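Long-range contact in polymeric Immunoglobulin Receptor (Oncorhynchus mykiss, PDB 5F1S), which probably binds polymeric immunoglobulins at mucosal surfaces, its ectodomain being the fish counterpart of secretory component: residues Glu83-Tyr88 with Ile108-Gly113. Numbering follows the deposited sequence.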
# COMPACT_ATOMS: atom_id res chain seq x y z
N GLU A 83 7.13 2.31 13.11
CA GLU A 83 7.51 3.49 13.88
C GLU A 83 7.65 4.74 13.00
O GLU A 83 7.75 5.85 13.54
CB GLU A 83 8.79 3.20 14.65
CG GLU A 83 10.00 2.85 13.80
CD GLU A 83 10.20 1.33 13.57
OE1 GLU A 83 9.22 0.51 13.68
OE2 GLU A 83 11.38 0.97 13.26
N ASP A 84 7.64 4.58 11.67
CA ASP A 84 7.61 5.73 10.75
C ASP A 84 6.22 6.38 10.65
O ASP A 84 6.08 7.46 10.06
CB ASP A 84 8.10 5.31 9.34
CG ASP A 84 9.54 4.93 9.33
OD1 ASP A 84 10.33 5.64 9.98
OD2 ASP A 84 9.92 3.95 8.64
N SER A 85 5.20 5.79 11.25
CA SER A 85 3.86 6.37 11.21
C SER A 85 3.81 7.75 11.84
O SER A 85 4.45 8.00 12.86
CB SER A 85 2.89 5.48 11.97
OG SER A 85 2.77 4.22 11.39
N GLY A 86 3.00 8.64 11.27
CA GLY A 86 2.84 9.96 11.84
C GLY A 86 2.63 11.02 10.77
O GLY A 86 2.37 10.73 9.59
N TRP A 87 2.69 12.24 11.24
CA TRP A 87 2.46 13.40 10.39
C TRP A 87 3.76 13.84 9.74
O TRP A 87 4.82 13.87 10.39
CB TRP A 87 1.86 14.54 11.21
CG TRP A 87 0.42 14.29 11.56
CD1 TRP A 87 -0.06 13.78 12.72
CD2 TRP A 87 -0.70 14.53 10.72
NE1 TRP A 87 -1.43 13.69 12.65
CE2 TRP A 87 -1.85 14.15 11.44
CE3 TRP A 87 -0.86 15.02 9.41
CZ2 TRP A 87 -3.14 14.22 10.90
CZ3 TRP A 87 -2.17 15.13 8.88
CH2 TRP A 87 -3.28 14.71 9.62
N TYR A 88 3.64 14.24 8.47
CA TYR A 88 4.74 14.77 7.67
C TYR A 88 4.30 16.03 6.94
O TYR A 88 3.11 16.26 6.71
CB TYR A 88 5.20 13.73 6.66
CG TYR A 88 5.87 12.52 7.28
CD1 TYR A 88 5.12 11.49 7.83
CD2 TYR A 88 7.24 12.43 7.34
CE1 TYR A 88 5.74 10.37 8.37
CE2 TYR A 88 7.88 11.33 7.90
CZ TYR A 88 7.11 10.30 8.42
OH TYR A 88 7.75 9.22 8.96
N ILE A 108 0.78 9.54 7.55
CA ILE A 108 1.15 8.23 6.99
C ILE A 108 0.98 7.20 8.11
O ILE A 108 1.58 7.33 9.18
CB ILE A 108 2.60 8.21 6.47
CG1 ILE A 108 2.81 9.28 5.41
CG2 ILE A 108 2.94 6.85 5.93
CD1 ILE A 108 4.32 9.41 4.87
N ASN A 109 0.15 6.20 7.86
CA ASN A 109 -0.10 5.13 8.83
C ASN A 109 0.51 3.87 8.26
O ASN A 109 0.06 3.38 7.22
CB ASN A 109 -1.60 4.97 9.07
CG ASN A 109 -1.90 3.96 10.17
OD1 ASN A 109 -1.08 3.77 11.08
ND2 ASN A 109 -3.06 3.32 10.09
N VAL A 110 1.55 3.36 8.91
CA VAL A 110 2.25 2.18 8.43
C VAL A 110 1.71 0.99 9.20
O VAL A 110 1.84 0.93 10.42
CB VAL A 110 3.77 2.30 8.61
CG1 VAL A 110 4.46 1.09 7.98
CG2 VAL A 110 4.28 3.54 7.95
N ILE A 111 1.11 0.05 8.49
CA ILE A 111 0.31 -0.98 9.14
C ILE A 111 0.94 -2.35 9.00
O ILE A 111 1.59 -2.68 8.00
CB ILE A 111 -1.14 -0.98 8.59
CG1 ILE A 111 -1.16 -1.17 7.13
CG2 ILE A 111 -1.80 0.37 8.90
CD1 ILE A 111 -2.61 -1.14 6.54
N GLN A 112 0.66 -3.19 9.98
CA GLN A 112 1.08 -4.58 9.96
C GLN A 112 -0.14 -5.47 9.76
O GLN A 112 -1.14 -5.31 10.46
CB GLN A 112 1.80 -4.93 11.25
CG GLN A 112 3.00 -4.03 11.54
CD GLN A 112 3.66 -4.34 12.86
OE1 GLN A 112 2.98 -4.50 13.88
NE2 GLN A 112 4.98 -4.38 12.86
N GLY A 113 -0.04 -6.37 8.80
CA GLY A 113 -1.08 -7.31 8.47
C GLY A 113 -1.22 -7.50 6.99
O GLY A 113 -0.22 -7.53 6.24
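Gly86 and Ile108 form an antiparallel hydrogen-bonded pair between strands 86-92 and 103-111. Gly86 N gives to Ile108 O at 2.8 Å, and Ile108 N returns a nearly straight bond to Gly86 O, also 2.8 Å. At its phi of 146° a side chain on Gly86 would jam against the preceding carbonyl oxygen. One residue earlier the hydroxyl of Ser85 takes over the pairing. Its chi1 of -63° sets OG beside its own backbone N, where it accepts from Val110 N at 2.9 Å. The same OG is also hydrogen-bonded to Lys82 O, and Val110 CB lies against it.

The tight, buried side holds Tyr88 and Ile108, whose side chains cross at about a right angle. Ile108 CD1 meets Tyr88 CD1 at 3.7 Å, and Met77 of strand 72-77 touches both residues. Tyr88 OH donates to Asp84 O at 2.7 Å, in the carbonyl plane and on a lone pair. With an alanine in place of Tyr88, Asp84 O would probably lose its hydroxyl donor, and a gap is likely to open beside Ile108 CD1.

The other side is looser. Asn109 and Trp87 point away from the contact there, and Trp87 is exposed, although its ring meets that of His107 edge-to-face. The tyrosine bonded back to the turn before its own strand is the tyrosine corner, here at the start of strand F in the F-G hairpin of a V-set immunoglobulin domain.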